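Local atomic coordinates of 2,3-bisphosphoglycerate-independent phosphoglycerate mutase (Pyrococcus horikoshii, PDB entry 2ZKT), a protein that probably catalyses the interconversion of 2-phosphoglycerate and 3-phosphoglycerate in glycolysis, as a metal-binding mutase of the alkaline phosphatase superfamily. Residues 278-283 with 299-304. Residues are numbered along the deposited sequence; the frame is centred on the assembly and turned at random.
Sequences TNEMAK and LHFKPT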
ATOM      1  N   THR B 278      11.278   5.958 -14.272  1.00 61.37           N
ATOM      2  CA  THR B 278      10.863   4.972 -15.274  1.00 60.78           C
ATOM      3  C   THR B 278       9.359   5.054 -15.600  1.00 59.31           C
ATOM      4  O   THR B 278       8.543   5.489 -14.800  1.00 58.02           O
ATOM      5  CB  THR B 278      11.180   3.578 -14.711  1.00 60.47           C
ATOM      6  OG1 THR B 278      12.592   3.449 -14.551  1.00 66.21           O
ATOM      7  CG2 THR B 278      10.679   2.489 -15.667  1.00 61.49           C
ATOM      8  N   ASN B 279       9.009   4.623 -16.834  1.00 59.08           N
ATOM      9  CA  ASN B 279       7.592   4.476 -17.189  1.00 59.04           C
ATOM     10  C   ASN B 279       7.137   3.016 -17.023  1.00 58.37           C
ATOM     11  O   ASN B 279       7.265   2.185 -17.919  1.00 58.63           O
ATOM     12  CB  ASN B 279       7.414   4.910 -18.651  1.00 59.64           C
ATOM     13  CG  ASN B 279       5.966   5.258 -18.925  1.00 62.02           C
ATOM     14  OD1 ASN B 279       5.051   4.483 -18.651  1.00 64.76           O
ATOM     15  ND2 ASN B 279       5.767   6.422 -19.565  1.00 64.24           N
ATOM     16  N   GLU B 280       6.614   2.678 -15.840  1.00 57.97           N
ATOM     17  CA  GLU B 280       6.166   1.316 -15.548  1.00 57.65           C
ATOM     18  C   GLU B 280       4.933   0.916 -16.376  1.00 56.72           C
ATOM     19  O   GLU B 280       4.761  -0.237 -16.767  1.00 57.74           O
ATOM     20  CB  GLU B 280       5.871   1.184 -14.038  1.00 57.76           C
ATOM     21  CG  GLU B 280       4.720   2.077 -13.556  1.00 59.89           C
ATOM     22  CD  GLU B 280       5.264   3.375 -12.989  1.00 61.29           C
ATOM     23  OE1 GLU B 280       6.427   3.678 -13.211  1.00 61.96           O
ATOM     24  OE2 GLU B 280       4.508   4.096 -12.347  1.00 61.06           O
ATOM     25  N   MET B 281       4.035   1.902 -16.596  1.00 55.77           N
ATOM     26  CA  MET B 281       2.854   1.604 -17.393  1.00 54.73           C
ATOM     27  C   MET B 281       3.245   1.279 -18.842  1.00 53.22           C
ATOM     28  O   MET B 281       2.515   0.634 -19.591  1.00 53.03           O
ATOM     29  CB  MET B 281       1.901   2.814 -17.352  1.00 54.38           C
ATOM     30  CG  MET B 281       1.376   3.134 -15.941  1.00 58.28           C
ATOM     31  SD  MET B 281       0.645   1.704 -15.111  1.00 63.08           S
ATOM     32  CE  MET B 281      -1.099   2.085 -15.376  1.00 63.12           C
ATOM     33  N   ALA B 282       4.428   1.804 -19.231  1.00 52.19           N
ATOM     34  CA  ALA B 282       4.952   1.508 -20.560  1.00 51.90           C
ATOM     35  C   ALA B 282       5.467   0.073 -20.639  1.00 52.18           C
ATOM     36  O   ALA B 282       5.369  -0.597 -21.656  1.00 53.09           O
ATOM     37  CB  ALA B 282       6.086   2.486 -20.865  1.00 51.57           C
ATOM     38  N   LYS B 283       6.020  -0.396 -19.521  1.00 51.20           N
ATOM     39  CA  LYS B 283       6.531  -1.764 -19.445  1.00 51.24           C
ATOM     40  C   LYS B 283       5.363  -2.748 -19.499  1.00 49.21           C
ATOM     41  O   LYS B 283       5.433  -3.789 -20.169  1.00 46.34           O
ATOM     42  CB  LYS B 283       7.328  -1.955 -18.148  1.00 51.24           C
ATOM     43  CG  LYS B 283       8.729  -1.364 -18.207  1.00 55.45           C
ATOM     44  CD  LYS B 283       9.437  -1.488 -16.867  1.00 59.44           C
ATOM     45  CE  LYS B 283      10.853  -0.969 -16.971  1.00 62.72           C
ATOM     46  NZ  LYS B 283      11.490  -0.842 -15.634  1.00 61.88           N
ATOM     47  N   LEU B 299       9.154  -9.699 -17.063  1.00 44.45           N
ATOM     48  CA  LEU B 299       9.087  -8.251 -16.845  1.00 47.14           C
ATOM     49  C   LEU B 299       9.899  -7.885 -15.599  1.00 47.57           C
ATOM     50  O   LEU B 299       9.698  -8.454 -14.517  1.00 49.20           O
ATOM     51  CB  LEU B 299       7.623  -7.812 -16.667  1.00 46.13           C
ATOM     52  CG  LEU B 299       7.348  -6.360 -16.239  1.00 48.74           C
ATOM     53  CD1 LEU B 299       8.017  -5.376 -17.185  1.00 53.77           C
ATOM     54  CD2 LEU B 299       5.847  -6.127 -16.215  1.00 50.56           C
ATOM     55  N   HIS B 300      10.814  -6.933 -15.756  1.00 48.16           N
ATOM     56  CA  HIS B 300      11.667  -6.502 -14.650  1.00 48.14           C
ATOM     57  C   HIS B 300      11.405  -5.035 -14.263  1.00 48.82           C
ATOM     58  O   HIS B 300      11.212  -4.179 -15.127  1.00 50.64           O
ATOM     59  CB  HIS B 300      13.132  -6.715 -15.056  1.00 47.05           C
ATOM     60  CG  HIS B 300      14.111  -6.555 -13.932  1.00 48.16           C
ATOM     61  ND1 HIS B 300      14.588  -5.323 -13.527  1.00 52.12           N
ATOM     62  CD2 HIS B 300      14.707  -7.473 -13.130  1.00 47.98           C
ATOM     63  CE1 HIS B 300      15.441  -5.489 -12.523  1.00 47.35           C
ATOM     64  NE2 HIS B 300      15.530  -6.784 -12.265  1.00 49.17           N
ATOM     65  N   PHE B 301      11.381  -4.765 -12.956  1.00 48.86           N
ATOM     66  CA  PHE B 301      11.155  -3.416 -12.409  1.00 49.08           C
ATOM     67  C   PHE B 301      12.266  -3.204 -11.384  1.00 49.69           C
ATOM     68  O   PHE B 301      12.250  -3.821 -10.322  1.00 49.39           O
ATOM     69  CB  PHE B 301       9.783  -3.351 -11.719  1.00 49.36           C
ATOM     70  CG  PHE B 301       9.424  -1.983 -11.193  1.00 51.19           C
ATOM     71  CD1 PHE B 301       9.154  -0.927 -12.074  1.00 51.80           C
ATOM     72  CD2 PHE B 301       9.348  -1.748  -9.814  1.00 46.78           C
ATOM     73  CE1 PHE B 301       8.810   0.339 -11.589  1.00 49.60           C
ATOM     74  CE2 PHE B 301       9.008  -0.486  -9.314  1.00 50.03           C
ATOM     75  CZ  PHE B 301       8.734   0.564 -10.203  1.00 51.57           C
ATOM     76  N   LYS B 302      13.218  -2.321 -11.687  1.00 51.04           N
ATOM     77  CA  LYS B 302      14.381  -2.090 -10.812  1.00 52.27           C
ATOM     78  C   LYS B 302      14.323  -1.102  -9.627  1.00 52.88           C
ATOM     79  O   LYS B 302      14.831  -1.408  -8.534  1.00 53.76           O
ATOM     80  CB  LYS B 302      15.584  -1.709 -11.696  1.00 53.78           C
ATOM     81  CG  LYS B 302      16.909  -1.551 -10.956  1.00 56.32           C
ATOM     82  CD  LYS B 302      17.359  -2.867 -10.320  1.00 63.29           C
ATOM     83  CE  LYS B 302      18.857  -2.847 -10.001  1.00 66.72           C
ATOM     84  NZ  LYS B 302      19.258  -1.632  -9.231  1.00 68.87           N
ATOM     85  N   PRO B 303      13.721   0.093  -9.820  1.00 52.93           N
ATOM     86  CA  PRO B 303      13.636   1.101  -8.748  1.00 53.06           C
ATOM     87  C   PRO B 303      13.360   0.646  -7.305  1.00 53.84           C
ATOM     88  O   PRO B 303      13.874   1.256  -6.353  1.00 53.16           O
ATOM     89  CB  PRO B 303      12.591   2.100  -9.280  1.00 54.03           C
ATOM     90  CG  PRO B 303      11.842   1.323 -10.336  1.00 54.01           C
ATOM     91  CD  PRO B 303      12.913   0.498 -10.985  1.00 52.97           C
ATOM     92  N   THR B 304      12.568  -0.408  -7.116  1.00 54.04           N
ATOM     93  CA  THR B 304      12.311  -0.867  -5.751  1.00 53.96           C
ATOM     94  C   THR B 304      13.636  -1.187  -5.055  1.00 54.15           C
ATOM     95  O   THR B 304      13.794  -0.967  -3.848  1.00 54.16           O
ATOM     96  CB  THR B 304      11.434  -2.135  -5.721  1.00 53.80           C
ATOM     97  OG1 THR B 304      11.834  -3.018  -6.781  1.00 55.86           O
ATOM     98  CG2 THR B 304       9.958  -1.772  -5.869  1.00 55.00           C
TER
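K283 reaches from the first turn of helix 280-291 to the end of strand 296-301. Its CB meets L299 CD1 at 3.6 Å, where the two side chains cross at a slant. Beyond CG the lysine chain is extended (chi2 176°, chi3 177°), which carries the amine past L299 to the next residue. There NZ gives a weak hydrogen bond of 3.4 Å to H300 O. Shortening K283 to an alanine would probably leave H300 O without this weak donor and open a gap where the CD and CE methylenes lay. E280, one turn earlier, sets its CB 3.9 Å from F301 CE1, obliquely to the ring. P303 CG sits 3.2 Å above one face of that ring, offset toward the rim. N279 caps the helix start, its OD1 accepting a weak bond from A282 N. The E280 carboxylate forms a salt bridge with R322. H300 CB points away from segment 278-283; the side chain lies about 5 Å from a zinc ion, and NE2 bonds weakly to zinc ligand D13. The contact closes a beta-alpha-beta crossover from strand 265-267 through helix 280-291 to strand 296-301, which lies between strands 246-249 and 6-12, with helix 313-331 packing on E280 and L299.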